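Local coordinates for hypothetical protein (PDB 4M8R) that is of unknown function but combines an N-terminal Ig-like domain with a WD40-like, probably beta-propeller, domain of the DUF4784 family, at residues A16-P27 against L103-G111; T113-I122 against V155-G163. All coordinates share one frame; numbering follows the deposited sequence.

Contact 1 of 2, residues A16-P27 against L103-G111; sequences AGVTEANQTVKP and LGKVLLADG. With PO4 (phosphate ion), chain D.
Ala16 CB rests against Leu103 CD2 at the start of strand 16-18. The strand runs nearly parallel to strand 103-108, their axes 13° apart, yet the two are not directly bonded. Water 1 joins them instead, accepting from Val18 N and donating to Leu103 O. The Val18 side chain packs against the backbone of Leu103 and Gly104. Its CG1 is anti to the backbone N (chi1 -174°), which sets CG2 3.7 Å from Gly104 N. A classic beta bulge at Leu103 and Gly104 sets both opposite Ile92 of strand 88-96. Two overlapping turns follow, type I from Val18 to Ala21 and type II from Glu20 to Gln23. Glu20 O meets Val106 CG1 at 3.4 Å, while its carboxylate bonds to His32. Strands 16-18 and 24-25 are the outermost of the Ig-like domain's sheet; both lie along 99-108, but only 24-25 pairs with it, in parallel. Just before the paired residues, Asn22 N donates to Lys105 O at 2.7 Å. Water 2 links Asn22 OD1 with Lys105 N. Lys105 bends at chi3 (-68°) and its NZ binds two oxygens of a phosphate, probably from the crystallisation liquor, which Arg89 and Arg213 and Asn238 of a third subunit also hold. Gln23 O accepts from Leu107 N at 3.0 Å. Thr24 OG1 lies alongside Leu107 CD2, 3.6 Å away. Val25 N donates to Leu107 O at 2.8 Å, and Val25 O accepts from Ala109 N. Its CG2 faces Val106 CG2 and Leu108 CD1, and Met81 touches all three residues. Pro27 CD packs on Leu108 CD1, 3.8 Å away.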
loop_
_atom_site.group_PDB
_atom_site.type_symbol
_atom_site.label_atom_id
_atom_site.label_comp_id
_atom_site.label_asym_id
_atom_site.label_seq_id
_atom_site.Cartn_x
_atom_site.Cartn_y
_atom_site.Cartn_z
ATOM N N ALA A 16 -26.242 14.846 -34.393
ATOM C CA ALA A 16 -26.162 13.832 -33.358
ATOM C C ALA A 16 -26.202 14.426 -31.963
ATOM O O ALA A 16 -25.984 15.617 -31.769
ATOM C CB ALA A 16 -24.894 13.010 -33.536
ATOM N N GLY A 17 -26.459 13.567 -30.987
ATOM C CA GLY A 17 -26.478 13.979 -29.592
ATOM C C GLY A 17 -26.944 12.866 -28.673
ATOM O O GLY A 17 -27.105 11.715 -29.097
ATOM N N VAL A 18 -27.168 13.228 -27.416
ATOM C CA VAL A 18 -27.697 12.317 -26.420
ATOM C C VAL A 18 -29.028 12.878 -25.967
ATOM O O VAL A 18 -29.110 14.034 -25.578
ATOM C CB VAL A 18 -26.750 12.208 -25.216
ATOM C CG1 VAL A 18 -27.239 11.154 -24.240
ATOM C CG2 VAL A 18 -25.340 11.883 -25.686
ATOM N N THR A 19 -30.072 12.062 -26.019
ATOM C CA THR A 19 -31.405 12.515 -25.639
ATOM C C THR A 19 -31.392 13.080 -24.224
ATOM O O THR A 19 -31.952 14.140 -23.976
ATOM C CB THR A 19 -32.436 11.375 -25.736
ATOM O OG1 THR A 19 -32.476 10.890 -27.082
ATOM C CG2 THR A 19 -33.827 11.848 -25.330
ATOM N N GLU A 20 -30.728 12.384 -23.309
ATOM C CA GLU A 20 -30.692 12.785 -21.907
ATOM C C GLU A 20 -29.506 13.709 -21.593
ATOM O O GLU A 20 -29.048 13.763 -20.452
ATOM C CB GLU A 20 -30.643 11.540 -21.004
ATOM C CG GLU A 20 -31.839 10.603 -21.143
ATOM C CD GLU A 20 -31.775 9.687 -22.360
ATOM O OE1 GLU A 20 -30.770 9.712 -23.099
ATOM O OE2 GLU A 20 -32.744 8.938 -22.580
ATOM N N ALA A 21 -29.019 14.443 -22.593
ATOM C CA ALA A 21 -27.839 15.292 -22.425
ATOM C C ALA A 21 -28.002 16.280 -21.273
ATOM O O ALA A 21 -29.051 16.898 -21.120
ATOM C CB ALA A 21 -27.539 16.040 -23.711
ATOM N N ASN A 22 -26.962 16.383 -20.452
ATOM C CA ASN A 22 -26.916 17.313 -19.321
ATOM C C ASN A 22 -27.954 17.061 -18.224
ATOM O O ASN A 22 -28.199 17.928 -17.394
ATOM C CB ASN A 22 -27.012 18.753 -19.825
ATOM C CG ASN A 22 -25.889 19.103 -20.772
ATOM O OD1 ASN A 22 -24.721 18.784 -20.520
ATOM N ND2 ASN A 22 -26.229 19.756 -21.873
ATOM N N GLN A 23 -28.535 15.868 -18.206
ATOM C CA GLN A 23 -29.489 15.497 -17.175
ATOM C C GLN A 23 -28.844 14.501 -16.231
ATOM O O GLN A 23 -27.763 13.971 -16.501
ATOM C CB GLN A 23 -30.742 14.886 -17.801
ATOM C CG GLN A 23 -31.513 15.842 -18.701
ATOM C CD GLN A 23 -32.739 15.198 -19.337
ATOM O OE1 GLN A 23 -33.133 14.082 -18.984
ATOM N NE2 GLN A 23 -33.346 15.902 -20.288
ATOM N N THR A 24 -29.511 14.259 -15.114
ATOM C CA THR A 24 -29.084 13.243 -14.176
ATOM C C THR A 24 -29.750 11.916 -14.542
ATOM O O THR A 24 -30.965 11.850 -14.731
ATOM C CB THR A 24 -29.419 13.645 -12.726
ATOM O OG1 THR A 24 -28.711 14.848 -12.396
ATOM C CG2 THR A 24 -29.010 12.543 -11.746
ATOM N N VAL A 25 -28.947 10.867 -14.649
ATOM C CA VAL A 25 -29.454 9.539 -14.974
ATOM C C VAL A 25 -28.976 8.550 -13.919
ATOM O O VAL A 25 -28.033 8.832 -13.192
ATOM C CB VAL A 25 -29.011 9.091 -16.384
ATOM C CG1 VAL A 25 -29.582 10.024 -17.437
ATOM C CG2 VAL A 25 -27.494 9.040 -16.507
ATOM N N LYS A 26 -29.635 7.401 -13.825
ATOM C CA LYS A 26 -29.302 6.407 -12.801
ATOM C C LYS A 26 -28.597 5.194 -13.401
ATOM O O LYS A 26 -28.862 4.819 -14.540
ATOM C CB LYS A 26 -30.566 5.957 -12.066
ATOM C CG LYS A 26 -31.143 7.017 -11.137
ATOM C CD LYS A 26 -32.523 6.636 -10.614
ATOM C CE LYS A 26 -33.590 6.760 -11.695
ATOM N NZ LYS A 26 -34.964 6.879 -11.126
ATOM N N PRO A 27 -27.691 4.572 -12.633
ATOM C CA PRO A 27 -27.160 3.283 -13.037
ATOM C C PRO A 27 -28.279 2.304 -13.362
ATOM O O PRO A 27 -29.227 2.186 -12.591
ATOM C CB PRO A 27 -26.392 2.822 -11.798
ATOM C CG PRO A 27 -25.939 4.082 -11.165
ATOM C CD PRO A 27 -27.031 5.085 -11.422
ATOM N N LEU A 103 -20.515 12.821 -28.117
ATOM C CA LEU A 103 -21.942 12.946 -28.389
ATOM C C LEU A 103 -22.623 13.823 -27.351
ATOM O O LEU A 103 -23.580 14.526 -27.662
ATOM C CB LEU A 103 -22.596 11.569 -28.400
ATOM C CG LEU A 103 -22.099 10.612 -29.484
ATOM C CD1 LEU A 103 -22.610 9.205 -29.202
ATOM C CD2 LEU A 103 -22.516 11.066 -30.874
ATOM N N GLY A 104 -22.144 13.766 -26.110
ATOM C CA GLY A 104 -22.722 14.557 -25.032
ATOM C C GLY A 104 -22.293 14.093 -23.658
ATOM O O GLY A 104 -21.482 13.174 -23.527
ATOM N N LYS A 105 -22.857 14.725 -22.635
ATOM C CA LYS A 105 -22.505 14.443 -21.252
ATOM C C LYS A 105 -23.747 14.210 -20.419
ATOM O O LYS A 105 -24.806 14.767 -20.701
ATOM C CB LYS A 105 -21.741 15.617 -20.661
ATOM C CG LYS A 105 -20.516 16.020 -21.460
ATOM C CD LYS A 105 -19.867 17.268 -20.888
ATOM C CE LYS A 105 -20.744 18.493 -21.076
ATOM N NZ LYS A 105 -20.050 19.736 -20.648
ATOM N N VAL A 106 -23.609 13.381 -19.395
ATOM C CA VAL A 106 -24.666 13.184 -18.418
ATOM C C VAL A 106 -24.058 13.138 -17.038
ATOM O O VAL A 106 -22.859 12.926 -16.888
ATOM C CB VAL A 106 -25.463 11.886 -18.661
ATOM C CG1 VAL A 106 -26.196 11.952 -19.990
ATOM C CG2 VAL A 106 -24.563 10.659 -18.615
ATOM N N LEU A 107 -24.891 13.370 -16.032
ATOM C CA LEU A 107 -24.493 13.196 -14.648
ATOM C C LEU A 107 -25.065 11.860 -14.197
ATOM O O LEU A 107 -26.283 11.658 -14.216
ATOM C CB LEU A 107 -25.027 14.340 -13.790
ATOM C CG LEU A 107 -24.670 14.321 -12.300
ATOM C CD1 LEU A 107 -23.166 14.262 -12.087
ATOM C CD2 LEU A 107 -25.251 15.546 -11.607
ATOM N N LEU A 108 -24.183 10.938 -13.825
ATOM C CA LEU A 108 -24.586 9.589 -13.436
ATOM C C LEU A 108 -24.590 9.483 -11.919
ATOM O O LEU A 108 -23.563 9.703 -11.279
ATOM C CB LEU A 108 -23.620 8.560 -14.030
ATOM C CG LEU A 108 -23.923 7.081 -13.780
ATOM C CD1 LEU A 108 -25.263 6.683 -14.378
ATOM C CD2 LEU A 108 -22.810 6.227 -14.353
ATOM N N ALA A 109 -25.737 9.139 -11.346
ATOM C CA ALA A 109 -25.862 9.022 -9.896
ATOM C C ALA A 109 -24.992 7.882 -9.384
ATOM O O ALA A 109 -24.638 6.986 -10.139
ATOM C CB ALA A 109 -27.313 8.798 -9.502
ATOM N N ASP A 110 -24.658 7.925 -8.098
ATOM C CA ASP A 110 -23.775 6.942 -7.490
ATOM C C ASP A 110 -24.268 5.517 -7.752
ATOM O O ASP A 110 -25.440 5.218 -7.562
ATOM C CB ASP A 110 -23.650 7.186 -5.981
ATOM C CG ASP A 110 -22.644 6.248 -5.319
ATOM O OD1 ASP A 110 -23.009 5.098 -5.013
ATOM O OD2 ASP A 110 -21.488 6.650 -5.106
ATOM N N GLY A 111 -23.363 4.652 -8.194
ATOM C CA GLY A 111 -23.680 3.241 -8.405
ATOM C C GLY A 111 -22.809 2.300 -7.591
ATOM O O GLY A 111 -22.702 1.118 -7.909
HETATM P P PO4 D . -16.925 20.377 -21.719
HETATM O O1 PO4 D . -16.337 19.355 -22.662
HETATM O O2 PO4 D . -17.278 19.750 -20.391
HETATM O O3 PO4 D . -15.947 21.498 -21.470
HETATM O O4 PO4 D . -18.180 20.907 -22.362
HETATM O O HOH W 1 -25.929 16.001 -27.068
HETATM O O HOH W 2 -24.047 17.330 -22.983
#

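Contact 2 of 2, residues T113-I122 against V155-G163; sequences TPKDFRLYGI and VVNLQKTYG
Asn157 ND2 donates to Gly163 O at 3.0 Å and to the terminal O of Asn423, while Asn157 OD1 is loosely approached by Phe117 CE2 at 4.2 Å. Gly163 O lies almost in the amide plane. This fixes the Asn157 amide, and the Phe117 ring stands nearly perpendicular to it. Water 3 makes the polar link across the contact, donating to both Thr113 OG1 and Lys160 O. Tyr162 has the largest share of the packing. Its CG is anti to the backbone N (chi1 -161°), and the ring reaches Thr113 and Pro114. Pro114 CD sits over one face in a CH-pi contact, 4.1 Å from the centroid of the Tyr162 ring and offset toward the rim. Thr113 CG2 comes obliquely to Tyr162 CD2 at 3.5 Å. Phe181 packs edge-to-face with Tyr162. With a serine in place of Tyr162, Pro114 would probably lose the ring face beneath it, and Phe181 its edge-to-face partner. Further along, Ile122 CD1 and Val155 CG2 meet tip to tip, 3.9 Å apart. The contact joins adjacent four-stranded sheets, consistent with neighbouring blades of a beta-propeller. In the first, strand 118-123 pairs with C-terminal strand 419-422, as in a Velcro closure of the ring.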
loop_
_atom_site.group_PDB
_atom_site.type_symbol
_atom_site.label_atom_id
_atom_site.label_comp_id
_atom_site.label_asym_id
_atom_site.label_seq_id
_atom_site.Cartn_x
_atom_site.Cartn_y
_atom_site.Cartn_z
ATOM N N THR A 113 -21.596 -0.251 -4.897
ATOM C CA THR A 113 -22.283 -1.342 -4.218
ATOM C C THR A 113 -21.919 -1.389 -2.728
ATOM O O THR A 113 -20.784 -1.097 -2.363
ATOM C CB THR A 113 -21.915 -2.677 -4.869
ATOM O OG1 THR A 113 -20.494 -2.802 -4.916
ATOM C CG2 THR A 113 -22.455 -2.741 -6.288
ATOM N N PRO A 114 -22.877 -1.769 -1.864
ATOM C CA PRO A 114 -22.604 -1.799 -0.424
ATOM C C PRO A 114 -21.519 -2.815 -0.087
ATOM O O PRO A 114 -21.504 -3.899 -0.663
ATOM C CB PRO A 114 -23.945 -2.215 0.183
ATOM C CG PRO A 114 -24.662 -2.938 -0.904
ATOM C CD PRO A 114 -24.205 -2.319 -2.191
ATOM N N LYS A 115 -20.624 -2.465 0.833
ATOM C CA LYS A 115 -19.457 -3.297 1.133
ATOM C C LYS A 115 -19.640 -4.231 2.336
ATOM O O LYS A 115 -18.792 -5.087 2.581
ATOM C CB LYS A 115 -18.222 -2.421 1.351
ATOM C CG LYS A 115 -17.942 -1.429 0.227
ATOM C CD LYS A 115 -16.647 -0.655 0.472
ATOM C CE LYS A 115 -16.758 0.819 0.093
ATOM N NZ LYS A 115 -17.119 1.043 -1.338
ATOM N N ASP A 116 -20.734 -4.077 3.078
ATOM C CA ASP A 116 -21.003 -4.952 4.223
ATOM C C ASP A 116 -21.330 -6.371 3.764
ATOM O O ASP A 116 -22.054 -6.566 2.786
ATOM C CB ASP A 116 -22.142 -4.410 5.101
ATOM C CG ASP A 116 -23.491 -4.394 4.387
ATOM O OD1 ASP A 116 -23.602 -3.713 3.345
ATOM O OD2 ASP A 116 -24.442 -5.048 4.877
ATOM N N PHE A 117 -20.798 -7.357 4.481
ATOM C CA PHE A 117 -21.021 -8.753 4.136
ATOM C C PHE A 117 -22.430 -9.195 4.498
ATOM O O PHE A 117 -22.915 -8.900 5.576
ATOM C CB PHE A 117 -19.976 -9.656 4.804
ATOM C CG PHE A 117 -18.737 -9.828 3.983
ATOM C CD1 PHE A 117 -17.691 -8.924 4.087
ATOM C CD2 PHE A 117 -18.634 -10.875 3.077
ATOM C CE1 PHE A 117 -16.555 -9.065 3.312
ATOM C CE2 PHE A 117 -17.500 -11.026 2.297
ATOM C CZ PHE A 117 -16.460 -10.117 2.413
ATOM N N ARG A 118 -23.066 -9.910 3.574
ATOM C CA ARG A 118 -24.444 -10.368 3.725
ATOM C C ARG A 118 -24.524 -11.855 3.392
ATOM O O ARG A 118 -23.767 -12.352 2.556
ATOM C CB ARG A 118 -25.357 -9.561 2.801
ATOM C CG ARG A 118 -25.330 -8.068 3.096
ATOM C CD ARG A 118 -26.156 -7.239 2.130
ATOM N NE ARG A 118 -26.066 -5.820 2.464
ATOM C CZ ARG A 118 -26.657 -4.838 1.785
ATOM N NH1 ARG A 118 -27.406 -5.104 0.721
ATOM N NH2 ARG A 118 -26.504 -3.577 2.176
ATOM N N LEU A 119 -25.428 -12.563 4.059
ATOM C CA LEU A 119 -25.562 -14.003 3.874
ATOM C C LEU A 119 -26.725 -14.303 2.930
ATOM O O LEU A 119 -27.833 -13.786 3.117
ATOM C CB LEU A 119 -25.788 -14.686 5.221
ATOM C CG LEU A 119 -25.700 -16.207 5.220
ATOM C CD1 LEU A 119 -24.284 -16.683 4.932
ATOM C CD2 LEU A 119 -26.187 -16.745 6.556
ATOM N N TYR A 120 -26.465 -15.140 1.928
ATOM C CA TYR A 120 -27.455 -15.488 0.914
ATOM C C TYR A 120 -27.663 -16.995 0.875
ATOM O O TYR A 120 -26.705 -17.755 0.959
ATOM C CB TYR A 120 -26.993 -15.011 -0.462
ATOM C CG TYR A 120 -26.755 -13.525 -0.559
ATOM C CD1 TYR A 120 -25.549 -12.965 -0.151
ATOM C CD2 TYR A 120 -27.736 -12.673 -1.063
ATOM C CE1 TYR A 120 -25.327 -11.603 -0.235
ATOM C CE2 TYR A 120 -27.524 -11.307 -1.153
ATOM C CZ TYR A 120 -26.318 -10.777 -0.736
ATOM O OH TYR A 120 -26.105 -9.420 -0.825
ATOM N N GLY A 121 -28.914 -17.420 0.737
ATOM C CA GLY A 121 -29.252 -18.841 0.642
ATOM C C GLY A 121 -29.823 -19.207 -0.717
ATOM O O GLY A 121 -30.500 -18.394 -1.353
ATOM N N ILE A 122 -29.565 -20.438 -1.151
ATOM C CA ILE A 122 -30.133 -20.961 -2.397
ATOM C C ILE A 122 -31.468 -21.645 -2.102
ATOM O O ILE A 122 -31.504 -22.660 -1.403
ATOM C CB ILE A 122 -29.210 -22.003 -3.074
ATOM C CG1 ILE A 122 -27.744 -21.553 -3.063
ATOM C CG2 ILE A 122 -29.676 -22.276 -4.499
ATOM C CD1 ILE A 122 -27.480 -20.249 -3.772
ATOM N N VAL A 155 -21.708 -22.411 -5.001
ATOM C CA VAL A 155 -21.835 -20.966 -5.045
ATOM C C VAL A 155 -20.869 -20.287 -4.083
ATOM O O VAL A 155 -20.805 -20.631 -2.905
ATOM C CB VAL A 155 -23.279 -20.540 -4.746
ATOM C CG1 VAL A 155 -23.414 -19.029 -4.819
ATOM C CG2 VAL A 155 -24.222 -21.212 -5.735
ATOM N N VAL A 156 -20.126 -19.315 -4.604
ATOM C CA VAL A 156 -19.108 -18.602 -3.847
ATOM C C VAL A 156 -19.110 -17.130 -4.223
ATOM O O VAL A 156 -19.746 -16.730 -5.197
ATOM C CB VAL A 156 -17.702 -19.167 -4.125
ATOM C CG1 VAL A 156 -17.610 -20.610 -3.672
ATOM C CG2 VAL A 156 -17.349 -19.056 -5.602
ATOM N N ASN A 157 -18.379 -16.333 -3.453
ATOM C CA ASN A 157 -18.275 -14.904 -3.696
ATOM C C ASN A 157 -16.828 -14.485 -3.816
ATOM O O ASN A 157 -15.978 -14.952 -3.069
ATOM C CB ASN A 157 -18.919 -14.130 -2.551
ATOM C CG ASN A 157 -18.588 -12.642 -2.584
ATOM O OD1 ASN A 157 -17.856 -12.142 -1.729
ATOM N ND2 ASN A 157 -19.131 -11.925 -3.569
ATOM N N LEU A 158 -16.545 -13.615 -4.778
ATOM C CA LEU A 158 -15.282 -12.902 -4.800
ATOM C C LEU A 158 -15.537 -11.554 -4.166
ATOM O O LEU A 158 -16.375 -10.797 -4.638
ATOM C CB LEU A 158 -14.767 -12.731 -6.225
ATOM C CG LEU A 158 -13.470 -11.928 -6.354
ATOM C CD1 LEU A 158 -12.352 -12.542 -5.523
ATOM C CD2 LEU A 158 -13.071 -11.837 -7.818
ATOM N N GLN A 159 -14.817 -11.248 -3.095
ATOM C CA GLN A 159 -15.102 -10.049 -2.327
ATOM C C GLN A 159 -15.162 -8.805 -3.217
ATOM O O GLN A 159 -14.372 -8.655 -4.148
ATOM C CB GLN A 159 -14.095 -9.859 -1.188
ATOM C CG GLN A 159 -12.640 -9.722 -1.616
ATOM C CD GLN A 159 -11.734 -9.219 -0.497
ATOM O OE1 GLN A 159 -12.187 -8.948 0.621
ATOM N NE2 GLN A 159 -10.442 -9.084 -0.800
ATOM N N LYS A 160 -16.134 -7.942 -2.923
ATOM C CA LYS A 160 -16.344 -6.649 -3.597
ATOM C C LYS A 160 -17.003 -6.720 -4.968
ATOM O O LYS A 160 -17.258 -5.684 -5.563
ATOM C CB LYS A 160 -15.052 -5.830 -3.681
ATOM C CG LYS A 160 -14.386 -5.590 -2.339
ATOM C CD LYS A 160 -13.120 -4.775 -2.506
ATOM C CE LYS A 160 -12.461 -4.506 -1.167
ATOM N NZ LYS A 160 -11.152 -3.822 -1.353
ATOM N N THR A 161 -17.294 -7.913 -5.471
ATOM C CA THR A 161 -17.935 -8.043 -6.779
ATOM C C THR A 161 -19.441 -7.819 -6.743
ATOM O O THR A 161 -20.050 -7.574 -7.780
ATOM C CB THR A 161 -17.664 -9.422 -7.402
ATOM O OG1 THR A 161 -18.120 -10.452 -6.519
ATOM C CG2 THR A 161 -16.182 -9.589 -7.665
ATOM N N TYR A 162 -20.029 -7.889 -5.553
ATOM C CA TYR A 162 -21.485 -7.763 -5.360
ATOM C C TYR A 162 -22.243 -8.675 -6.319
ATOM O O TYR A 162 -23.076 -8.228 -7.113
ATOM C CB TYR A 162 -21.962 -6.301 -5.467
ATOM C CG TYR A 162 -23.328 -6.065 -4.841
ATOM C CD1 TYR A 162 -23.556 -6.335 -3.493
ATOM C CD2 TYR A 162 -24.384 -5.551 -5.588
ATOM C CE1 TYR A 162 -24.796 -6.118 -2.912
ATOM C CE2 TYR A 162 -25.631 -5.329 -5.014
ATOM C CZ TYR A 162 -25.830 -5.616 -3.676
ATOM O OH TYR A 162 -27.062 -5.397 -3.099
ATOM N N GLY A 163 -21.923 -9.960 -6.220
ATOM C CA GLY A 163 -22.597 -11.002 -6.970
ATOM C C GLY A 163 -22.008 -12.351 -6.611
ATOM O O GLY A 163 -21.094 -12.430 -5.783
HETATM O O HOH W 3 -19.138 -4.191 -6.953
#

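In the fold
From the N terminus, the chain enters the Ig-like domain through 16-27 and passes through most of its strands. Contact 1 closes this loop of 75 residues when strand 99-108 returns beside strand 24-25. One residue, Gln112, separates 103-111 from 113-122, where contact 2 opens. Its shorter loop of 32 residues holds strands 128-133 and 143-145 and ends at 155-163. The two loops lie in series; they neither nest nor cross. The contact centres are about 29 Å apart and share no touch beyond the chain link. Contact 1 ties the N-terminal edge of the Ig-like domain to its last strand, and contact 2 joins two sheets of the propeller-like domain, close to the chain centre.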